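Local coordinates for protein ornithine carbamoyltransferase (Giardia intestinalis, PDB 3GRF) that probably transfers a carbamoyl group from carbamoyl phosphate to ornithine, as ornithine carbamoyltransferases do, giving citrulline and phosphate, at residues A[232-241]-A[272-282]; A[137-148]-A[302-313]. One frame throughout, in Å; residues are numbered along the deposited sequence.

Interaction 1: residues A[232-241]-A[272-282]; sequences CEGVDVVYTD and VTSKRSIFMNC
Asp236 and Arg276 form a salt bridge where two parallel strands, 237-240 and 278-281, begin to pair. Arg276 NH1 lies 3.2 Å from Asp236 OD2 and meets it from above the carboxylate plane. Ser274 OG donates to the same oxygen from the opposite face, so Asp236 OD2 is gripped twice. The arginine chain bends at chi2 (-136°) and chi3 (-84°), which carries its guanidinium back to the acid. Asp236 OD1 accepts from Lys163 N, and Arg276 NE is paired with Glu154.

The backbone bonds start ahead of the strands. Gly234 N donates to Val272 O at 2.9 Å, and Ser274 N to Val235 O. Ile278 N, Val238 N, Met280 N and Thr240 N then donate to Asp236 O, Ile278 O, Val238 O and Met280 O. Tyr239 OH is bonded to Asp141 OD1, Thr240 OG1 to Cys167 O, and Asp241 OD2 to Tyr166 and Asn172. Cys282 N is buried with no partner in the model.

Met280 SD touches Val237 CG1 at 3.6 Å and makes an oblique Met-aromatic contact with the Tyr239 ring. On the other face, Thr240 CG2 meets the Phe279 ring edge.

In this Rossmann-like sheet, strand 237-240 lies between 164-167 and 278-281. Helix 135-151 lies against Met280 through Asp141 and Ile145. Helix 303-322 sets Glu306 against Tyr239 and Met280, and Cys303 against Phe279.

Interaction 2: residues A[137-148]-A[302-313]; sequences QMVCDFMTIKEK and VCYDEAGNRLHS
Asn309 reaches across to helix 137-148 with its amide nitrogen held by two acceptors. Thr144 OG1 lies in the amide plane, 2.8 Å from Asn309 ND2. Asn309 ND2 also donates to Glu147 OE1 at 3.1 Å, on the syn side but tilted out of the carboxylate plane. Asn309 OD1 is bound by Lys32, which also pairs with Glu147, so the amide is fixed in rotation.

Glu306 comes in as an extended chain, CG anti to the backbone N (chi1 162°), and fits as a knob among Gln137, Cys140, Asp141 and Thr144. Glu306 OE2 lies 2.7 Å from Asp141 OD2, the carboxylates nearly perpendicular at 83°. Asp141 OD1 is bonded to Tyr239 OH, and Glu306 OE1 lies near Asn281 N. Gln137 NE2 donates to Asp141 OD2 at 2.8 Å, while Gln137 OE1 receives a weak bond from Arg310 NH1. Arg310 NH2 is bonded to Thr58.

Cys140 is in turn a knob among Glu306, Asn309, Arg310 and Ser313. At the far end Lys148 NZ bridges to Asp305 OD1 at 3.0 Å, and Asp305 also pairs with Arg99 of the second subunit.

The helices cross at 115° and join the two domains through a buried, largely polar interface. At the separation of Asp141 and Glu306, one of the two acids is probably protonated; which one is not settled.

Interactions 1 and 2 adjoin, their centres about 15 Å apart. Tyr239 OH of interaction 1 lies 2.4 Å from Asp141 OD1 of interaction 2, a probable hydrogen bond, unusually short as modelled, between strand 237-240 and helix 135-151. Phe279 O and Val302 N, 2.9 Å apart, probably bond as well, just ahead of helix 303-322. Glu306 OE1 packs 3.4 Å from Met280 CB, while Cys282 CB touches Gln137 CD at 3.3 Å. Each acid of the pair thus turns its other oxygen to interaction 1. Together the contacts couple the probable ornithine-binding and carbamoyl phosphate domains. Asp241 and Cys282 begin or lie in stretches that probably line the substrate site, as in other ornithine carbamoyltransferases; no substrate is bound here.

Interaction 1: residues A[232-241]-A[272-282]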
loop_
_atom_site.group_PDB
_atom_site.type_symbol
_atom_site.label_atom_id
_atom_site.label_comp_id
_atom_site.label_asym_id
_atom_site.label_seq_id
_atom_site.Cartn_x
_atom_site.Cartn_y
_atom_site.Cartn_z
ATOM N N CYS A 232 37.087 19.859 -12.061
ATOM C CA CYS A 232 37.048 19.434 -10.661
ATOM C C CYS A 232 38.207 19.989 -9.804
ATOM O O CYS A 232 38.258 19.759 -8.585
ATOM C CB CYS A 232 37.005 17.899 -10.546
ATOM S SG CYS A 232 35.467 17.174 -11.114
ATOM N N GLU A 233 39.132 20.705 -10.424
ATOM C CA GLU A 233 40.307 21.195 -9.703
ATOM C C GLU A 233 39.812 22.159 -8.666
ATOM O O GLU A 233 39.150 23.158 -9.012
ATOM C CB GLU A 233 41.225 21.949 -10.632
ATOM C CG GLU A 233 42.632 21.439 -10.685
ATOM C CD GLU A 233 43.420 22.213 -11.711
ATOM O OE1 GLU A 233 43.166 22.018 -12.933
ATOM O OE2 GLU A 233 44.263 23.044 -11.292
ATOM N N GLY A 234 40.117 21.855 -7.413
ATOM C CA GLY A 234 39.741 22.712 -6.297
ATOM C C GLY A 234 38.340 22.516 -5.729
ATOM O O GLY A 234 37.981 23.139 -4.729
ATOM N N VAL A 235 37.520 21.671 -6.349
ATOM C CA VAL A 235 36.091 21.651 -6.006
ATOM C C VAL A 235 35.856 20.933 -4.667
ATOM O O VAL A 235 36.696 20.152 -4.223
ATOM C CB VAL A 235 35.179 21.096 -7.154
ATOM C CG1 VAL A 235 35.338 21.916 -8.448
ATOM C CG2 VAL A 235 35.454 19.632 -7.405
ATOM N N ASP A 236 34.735 21.214 -4.012
ATOM C CA ASP A 236 34.456 20.651 -2.683
ATOM C C ASP A 236 33.474 19.480 -2.732
ATOM O O ASP A 236 33.335 18.733 -1.767
ATOM C CB ASP A 236 33.917 21.736 -1.753
ATOM C CG ASP A 236 34.852 22.912 -1.626
ATOM O OD1 ASP A 236 34.468 24.017 -2.056
ATOM O OD2 ASP A 236 35.962 22.729 -1.091
ATOM N N VAL A 237 32.766 19.341 -3.853
ATOM C CA VAL A 237 31.773 18.281 -4.044
ATOM C C VAL A 237 31.972 17.817 -5.469
ATOM O O VAL A 237 32.044 18.653 -6.377
ATOM C CB VAL A 237 30.299 18.754 -3.935
ATOM C CG1 VAL A 237 29.323 17.530 -4.138
ATOM C CG2 VAL A 237 30.054 19.448 -2.596
ATOM N N VAL A 238 32.061 16.500 -5.643
ATOM C CA VAL A 238 32.019 15.924 -6.974
ATOM C C VAL A 238 30.841 14.965 -7.102
ATOM O O VAL A 238 30.745 13.960 -6.396
ATOM C CB VAL A 238 33.303 15.169 -7.310
ATOM C CG1 VAL A 238 33.213 14.565 -8.753
ATOM C CG2 VAL A 238 34.526 16.088 -7.171
ATOM N N TYR A 239 29.957 15.248 -8.047
ATOM C CA TYR A 239 28.699 14.554 -8.056
ATOM C C TYR A 239 28.627 13.961 -9.438
ATOM O O TYR A 239 29.012 14.609 -10.403
ATOM C CB TYR A 239 27.596 15.589 -7.794
ATOM C CG TYR A 239 26.185 15.097 -7.544
ATOM C CD1 TYR A 239 25.497 14.329 -8.481
ATOM C CD2 TYR A 239 25.528 15.466 -6.415
ATOM C CE1 TYR A 239 24.192 13.928 -8.274
ATOM C CE2 TYR A 239 24.240 15.109 -6.201
ATOM C CZ TYR A 239 23.583 14.307 -7.118
ATOM O OH TYR A 239 22.293 13.952 -6.882
ATOM N N THR A 240 28.188 12.712 -9.519
ATOM C CA THR A 240 27.932 12.085 -10.811
ATOM C C THR A 240 26.706 11.203 -10.745
ATOM O O THR A 240 26.148 10.978 -9.668
ATOM C CB THR A 240 29.170 11.322 -11.327
ATOM O OG1 THR A 240 28.945 10.952 -12.696
ATOM C CG2 THR A 240 29.479 10.116 -10.467
ATOM N N ASP A 241 26.215 10.756 -11.895
ATOM C CA ASP A 241 25.107 9.810 -11.835
ATOM C C ASP A 241 25.043 8.963 -13.087
ATOM O O ASP A 241 25.862 9.136 -13.973
ATOM C CB ASP A 241 23.761 10.505 -11.434
ATOM C CG ASP A 241 22.961 11.073 -12.617
ATOM O OD1 ASP A 241 21.724 11.014 -12.555
ATOM O OD2 ASP A 241 23.535 11.589 -13.583
ATOM N N VAL A 272 42.305 15.814 -7.578
ATOM C CA VAL A 272 42.492 17.230 -7.886
ATOM C C VAL A 272 41.563 18.140 -7.101
ATOM O O VAL A 272 41.650 19.360 -7.172
ATOM C CB VAL A 272 42.376 17.532 -9.395
ATOM C CG1 VAL A 272 43.426 16.748 -10.177
ATOM C CG2 VAL A 272 40.988 17.208 -9.920
ATOM N N THR A 273 40.653 17.536 -6.318
ATOM C CA THR A 273 39.672 18.318 -5.565
ATOM C C THR A 273 40.238 18.829 -4.233
ATOM O O THR A 273 41.396 18.564 -3.892
ATOM C CB THR A 273 38.390 17.538 -5.373
ATOM O OG1 THR A 273 38.602 16.479 -4.435
ATOM C CG2 THR A 273 37.921 16.975 -6.699
ATOM N N SER A 274 39.445 19.574 -3.481
ATOM C CA SER A 274 39.896 20.076 -2.192
ATOM C C SER A 274 40.158 18.935 -1.216
ATOM O O SER A 274 39.683 17.812 -1.427
ATOM C CB SER A 274 38.858 21.048 -1.621
ATOM O OG SER A 274 37.833 20.363 -0.922
ATOM N N LYS A 275 40.899 19.225 -0.155
ATOM C CA LYS A 275 41.171 18.227 0.843
ATOM C C LYS A 275 39.896 17.847 1.604
ATOM O O LYS A 275 39.769 16.707 2.069
ATOM C CB LYS A 275 42.281 18.709 1.790
ATOM C CG LYS A 275 43.439 17.725 1.954
ATOM C CD LYS A 275 44.533 17.924 0.890
ATOM C CE LYS A 275 45.848 17.248 1.312
ATOM N NZ LYS A 275 46.627 18.067 2.313
ATOM N N ARG A 276 38.967 18.801 1.734
ATOM C CA ARG A 276 37.654 18.585 2.388
ATOM C C ARG A 276 36.597 17.906 1.472
ATOM O O ARG A 276 35.496 17.594 1.909
ATOM C CB ARG A 276 37.109 19.935 2.891
ATOM C CG ARG A 276 36.397 20.731 1.804
ATOM C CD ARG A 276 36.724 22.206 1.752
ATOM N NE ARG A 276 35.933 22.998 2.666
ATOM C CZ ARG A 276 35.407 24.205 2.421
ATOM N NH1 ARG A 276 35.517 24.826 1.250
ATOM N NH2 ARG A 276 34.721 24.793 3.377
ATOM N N SER A 277 36.915 17.690 0.187
ATOM C CA SER A 277 35.879 17.316 -0.779
ATOM C C SER A 277 35.073 16.112 -0.354
ATOM O O SER A 277 35.497 15.295 0.487
ATOM C CB SER A 277 36.456 17.109 -2.189
ATOM O OG SER A 277 37.422 16.077 -2.197
ATOM N N ILE A 278 33.868 16.019 -0.900
ATOM C CA ILE A 278 33.076 14.832 -0.703
ATOM C C ILE A 278 32.627 14.388 -2.087
ATOM O O ILE A 278 32.644 15.181 -3.011
ATOM C CB ILE A 278 31.892 15.036 0.289
ATOM C CG1 ILE A 278 30.836 15.979 -0.275
ATOM C CG2 ILE A 278 32.386 15.518 1.696
ATOM C CD1 ILE A 278 29.613 16.153 0.656
ATOM N N PHE A 279 32.241 13.131 -2.210
ATOM C CA PHE A 279 31.748 12.558 -3.469
ATOM C C PHE A 279 30.245 12.137 -3.267
ATOM O O PHE A 279 29.886 11.539 -2.238
ATOM C CB PHE A 279 32.609 11.350 -3.880
ATOM C CG PHE A 279 31.993 10.561 -4.946
ATOM C CD1 PHE A 279 32.113 10.995 -6.281
ATOM C CD2 PHE A 279 31.213 9.450 -4.642
ATOM C CE1 PHE A 279 31.451 10.292 -7.313
ATOM C CE2 PHE A 279 30.548 8.722 -5.671
ATOM C CZ PHE A 279 30.659 9.153 -6.989
ATOM N N MET A 280 29.383 12.493 -4.235
ATOM C CA MET A 280 27.951 12.241 -4.208
ATOM C C MET A 280 27.502 11.563 -5.508
ATOM O O MET A 280 28.119 11.792 -6.543
ATOM C CB MET A 280 27.235 13.578 -4.091
ATOM C CG MET A 280 27.556 14.263 -2.796
ATOM S SD MET A 280 26.617 15.782 -2.482
ATOM C CE MET A 280 25.024 15.179 -1.912
ATOM N N ASN A 281 26.438 10.758 -5.443
ATOM C CA ASN A 281 25.782 10.121 -6.626
ATOM C C ASN A 281 24.373 9.774 -6.121
ATOM O O ASN A 281 24.204 9.057 -5.090
ATOM C CB ASN A 281 26.590 8.845 -7.050
ATOM C CG ASN A 281 25.988 8.061 -8.251
ATOM O OD1 ASN A 281 26.711 7.378 -8.962
ATOM N ND2 ASN A 281 24.689 8.151 -8.462
ATOM N N CYS A 282 23.346 10.291 -6.797
ATOM C CA CYS A 282 21.976 10.117 -6.321
ATOM C C CYS A 282 21.510 8.657 -6.364
ATOM O O CYS A 282 20.502 8.315 -5.741
ATOM C CB CYS A 282 21.039 11.037 -7.101
ATOM S SG CYS A 282 21.129 10.872 -8.911
#

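Interaction 2: residues A[137-148]-A[302-313]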
loop_
_atom_site.group_PDB
_atom_site.type_symbol
_atom_site.label_atom_id
_atom_site.label_comp_id
_atom_site.label_asym_id
_atom_site.label_seq_id
_atom_site.Cartn_x
_atom_site.Cartn_y
_atom_site.Cartn_z
ATOM N N GLN A 137 15.134 15.009 -4.692
ATOM C CA GLN A 137 16.559 14.704 -4.643
ATOM C C GLN A 137 17.308 15.990 -4.340
ATOM O O GLN A 137 18.304 15.955 -3.636
ATOM C CB GLN A 137 17.028 14.165 -6.024
ATOM C CG GLN A 137 18.486 13.567 -6.071
ATOM C CD GLN A 137 18.669 12.346 -5.169
ATOM O OE1 GLN A 137 18.036 11.356 -5.373
ATOM N NE2 GLN A 137 19.490 12.460 -4.128
ATOM N N MET A 138 16.855 17.134 -4.880
ATOM C CA MET A 138 17.638 18.367 -4.703
ATOM C C MET A 138 17.636 18.754 -3.244
ATOM O O MET A 138 18.692 18.995 -2.692
ATOM C CB MET A 138 17.173 19.551 -5.589
ATOM C CG MET A 138 17.385 19.338 -7.069
ATOM S SD MET A 138 19.076 18.901 -7.580
ATOM C CE MET A 138 19.038 17.134 -7.465
ATOM N N VAL A 139 16.481 18.751 -2.602
ATOM C CA VAL A 139 16.457 19.064 -1.155
ATOM C C VAL A 139 17.333 18.060 -0.360
ATOM O O VAL A 139 17.951 18.422 0.647
ATOM C CB VAL A 139 15.048 19.015 -0.561
ATOM C CG1 VAL A 139 15.067 19.507 0.928
ATOM C CG2 VAL A 139 14.105 19.831 -1.400
ATOM N N CYS A 140 17.398 16.815 -0.847
ATOM C CA CYS A 140 18.187 15.746 -0.243
ATOM C C CYS A 140 19.649 16.063 -0.278
ATOM O O CYS A 140 20.331 16.080 0.735
ATOM C CB CYS A 140 17.983 14.449 -1.026
ATOM S SG CYS A 140 18.914 13.096 -0.258
ATOM N N ASP A 141 20.140 16.306 -1.482
ATOM C CA ASP A 141 21.560 16.570 -1.737
ATOM C C ASP A 141 22.114 17.836 -1.091
ATOM O O ASP A 141 23.129 17.801 -0.408
ATOM C CB ASP A 141 21.752 16.611 -3.236
ATOM C CG ASP A 141 21.445 15.272 -3.885
ATOM O OD1 ASP A 141 21.216 15.206 -5.120
ATOM O OD2 ASP A 141 21.442 14.281 -3.139
ATOM N N PHE A 142 21.425 18.958 -1.240
ATOM C CA PHE A 142 21.927 20.164 -0.582
ATOM C C PHE A 142 21.856 20.080 0.938
ATOM O O PHE A 142 22.750 20.550 1.636
ATOM C CB PHE A 142 21.259 21.406 -1.153
ATOM C CG PHE A 142 21.562 21.600 -2.590
ATOM C CD1 PHE A 142 20.591 21.331 -3.563
ATOM C CD2 PHE A 142 22.844 21.983 -2.997
ATOM C CE1 PHE A 142 20.872 21.499 -4.886
ATOM C CE2 PHE A 142 23.132 22.169 -4.366
ATOM C CZ PHE A 142 22.135 21.909 -5.291
ATOM N N MET A 143 20.824 19.430 1.446
ATOM C CA MET A 143 20.798 19.048 2.855
ATOM C C MET A 143 22.012 18.200 3.291
ATOM O O MET A 143 22.599 18.436 4.354
ATOM C CB MET A 143 19.509 18.339 3.164
ATOM C CG MET A 143 19.424 17.801 4.623
ATOM S SD MET A 143 18.455 16.218 4.728
ATOM C CE MET A 143 18.748 15.858 6.452
ATOM N N THR A 144 22.383 17.218 2.478
ATOM C CA THR A 144 23.533 16.355 2.738
ATOM C C THR A 144 24.820 17.169 2.705
ATOM O O THR A 144 25.699 16.985 3.556
ATOM C CB THR A 144 23.609 15.190 1.680
ATOM O OG1 THR A 144 22.408 14.402 1.740
ATOM C CG2 THR A 144 24.861 14.313 1.902
ATOM N N ILE A 145 24.937 18.067 1.719
ATOM C CA ILE A 145 26.101 18.942 1.637
ATOM C C ILE A 145 26.168 19.812 2.927
ATOM O O ILE A 145 27.208 19.848 3.580
ATOM C CB ILE A 145 26.089 19.803 0.336
ATOM C CG1 ILE A 145 26.405 18.921 -0.882
ATOM C CG2 ILE A 145 27.086 20.997 0.378
ATOM C CD1 ILE A 145 25.930 19.531 -2.252
ATOM N N LYS A 146 25.076 20.457 3.333
ATOM C CA LYS A 146 25.144 21.285 4.563
ATOM C C LYS A 146 25.487 20.501 5.811
ATOM O O LYS A 146 26.224 20.980 6.682
ATOM C CB LYS A 146 23.835 22.060 4.831
ATOM C CG LYS A 146 23.841 22.701 6.273
ATOM C CD LYS A 146 22.795 23.809 6.361
ATOM C CE LYS A 146 22.946 24.599 7.645
ATOM N NZ LYS A 146 21.768 25.517 7.673
ATOM N N GLU A 147 24.866 19.339 5.937
ATOM C CA GLU A 147 25.091 18.384 7.009
ATOM C C GLU A 147 26.531 17.954 7.115
ATOM O O GLU A 147 27.127 18.038 8.160
ATOM C CB GLU A 147 24.266 17.133 6.739
ATOM C CG GLU A 147 24.156 16.230 7.932
ATOM C CD GLU A 147 23.318 15.011 7.644
ATOM O OE1 GLU A 147 23.468 14.429 6.552
ATOM O OE2 GLU A 147 22.525 14.623 8.512
ATOM N N LYS A 148 27.072 17.430 6.025
ATOM C CA LYS A 148 28.463 16.982 6.007
ATOM C C LYS A 148 29.470 18.078 6.369
ATOM O O LYS A 148 30.266 17.894 7.286
ATOM C CB LYS A 148 28.834 16.343 4.651
ATOM C CG LYS A 148 28.092 15.073 4.408
ATOM C CD LYS A 148 28.448 14.013 5.467
ATOM C CE LYS A 148 27.306 12.989 5.629
ATOM N NZ LYS A 148 27.588 11.972 6.695
ATOM N N VAL A 302 29.820 10.046 0.211
ATOM C CA VAL A 302 28.664 10.161 1.111
ATOM C C VAL A 302 27.374 9.522 0.557
ATOM O O VAL A 302 26.281 9.796 1.052
ATOM C CB VAL A 302 28.436 11.629 1.591
ATOM C CG1 VAL A 302 29.656 12.130 2.345
ATOM C CG2 VAL A 302 28.190 12.559 0.422
ATOM N N CYS A 303 27.486 8.639 -0.436
ATOM C CA CYS A 303 26.296 8.180 -1.160
ATOM C C CYS A 303 25.161 7.574 -0.343
ATOM O O CYS A 303 23.978 7.837 -0.625
ATOM C CB CYS A 303 26.663 7.239 -2.313
ATOM S SG CYS A 303 27.662 8.092 -3.519
ATOM N N TYR A 304 25.487 6.725 0.622
ATOM C CA TYR A 304 24.432 6.014 1.335
ATOM C C TYR A 304 23.717 6.937 2.346
ATOM O O TYR A 304 22.526 6.799 2.557
ATOM C CB TYR A 304 24.998 4.844 2.132
ATOM C CG TYR A 304 25.498 3.620 1.407
ATOM C CD1 TYR A 304 26.517 2.867 1.969
ATOM C CD2 TYR A 304 24.969 3.208 0.196
ATOM C CE1 TYR A 304 26.990 1.729 1.379
ATOM C CE2 TYR A 304 25.452 2.056 -0.431
ATOM C CZ TYR A 304 26.470 1.328 0.173
ATOM O OH TYR A 304 26.969 0.183 -0.384
ATOM N N ASP A 305 24.472 7.788 3.035
ATOM C CA ASP A 305 23.877 8.766 3.956
ATOM C C ASP A 305 23.051 9.772 3.175
ATOM O O ASP A 305 22.003 10.239 3.633
ATOM C CB ASP A 305 24.966 9.518 4.719
ATOM C CG ASP A 305 25.493 8.737 5.937
ATOM O OD1 ASP A 305 26.499 9.195 6.509
ATOM O OD2 ASP A 305 24.922 7.682 6.318
ATOM N N GLU A 306 23.538 10.093 1.977
ATOM C CA GLU A 306 22.805 10.944 1.053
ATOM C C GLU A 306 21.472 10.279 0.660
ATOM O O GLU A 306 20.480 10.957 0.577
ATOM C CB GLU A 306 23.680 11.267 -0.187
ATOM C CG GLU A 306 22.927 11.784 -1.419
ATOM C CD GLU A 306 23.810 11.962 -2.637
ATOM O OE1 GLU A 306 24.957 11.524 -2.609
ATOM O OE2 GLU A 306 23.337 12.490 -3.667
ATOM N N ALA A 307 21.447 8.970 0.414
ATOM C CA ALA A 307 20.222 8.300 -0.052
ATOM C C ALA A 307 19.227 8.179 1.086
ATOM O O ALA A 307 18.040 8.323 0.879
ATOM C CB ALA A 307 20.531 6.915 -0.611
ATOM N N GLY A 308 19.717 7.936 2.297
ATOM C CA GLY A 308 18.880 7.950 3.477
ATOM C C GLY A 308 18.233 9.293 3.741
ATOM O O GLY A 308 17.129 9.357 4.340
ATOM N N ASN A 309 18.928 10.361 3.324
ATOM C CA ASN A 309 18.455 11.753 3.489
ATOM C C ASN A 309 17.278 12.090 2.564
ATOM O O ASN A 309 16.611 13.111 2.737
ATOM C CB ASN A 309 19.609 12.760 3.271
ATOM C CG ASN A 309 20.524 12.864 4.487
ATOM O OD1 ASN A 309 20.106 12.635 5.629
ATOM N ND2 ASN A 309 21.769 13.240 4.259
ATOM N N ARG A 310 16.977 11.216 1.607
ATOM C CA ARG A 310 15.738 11.293 0.845
ATOM C C ARG A 310 14.559 11.330 1.783
ATOM O O ARG A 310 13.592 12.063 1.536
ATOM C CB ARG A 310 15.576 10.127 -0.156
ATOM C CG ARG A 310 16.511 10.193 -1.391
ATOM C CD ARG A 310 16.292 11.502 -2.194
ATOM N NE ARG A 310 14.950 11.467 -2.793
ATOM C CZ ARG A 310 14.599 10.762 -3.880
ATOM N NH1 ARG A 310 15.502 10.082 -4.583
ATOM N NH2 ARG A 310 13.336 10.750 -4.283
ATOM N N LEU A 311 14.669 10.591 2.884
ATOM C CA LEU A 311 13.592 10.480 3.872
ATOM C C LEU A 311 13.310 11.840 4.495
ATOM O O LEU A 311 12.207 12.353 4.429
ATOM C CB LEU A 311 13.904 9.398 4.952
ATOM C CG LEU A 311 12.994 9.438 6.225
ATOM C CD1 LEU A 311 11.491 9.260 5.905
ATOM C CD2 LEU A 311 13.424 8.550 7.341
ATOM N N HIS A 312 14.311 12.392 5.161
ATOM C CA HIS A 312 14.116 13.637 5.891
ATOM C C HIS A 312 13.830 14.834 4.974
ATOM O O HIS A 312 13.069 15.720 5.304
ATOM C CB HIS A 312 15.378 13.887 6.719
ATOM C CG HIS A 312 15.861 12.669 7.445
ATOM N ND1 HIS A 312 15.126 12.058 8.438
ATOM C CD2 HIS A 312 16.973 11.918 7.278
ATOM C CE1 HIS A 312 15.788 11.007 8.878
ATOM N NE2 HIS A 312 16.917 10.906 8.194
ATOM N N SER A 313 14.466 14.889 3.812
ATOM C CA SER A 313 14.132 15.955 2.838
ATOM C C SER A 313 12.719 15.798 2.246
ATOM O O SER A 313 12.094 16.767 1.813
ATOM C CB SER A 313 15.184 15.963 1.762
ATOM O OG SER A 313 15.276 14.654 1.222
#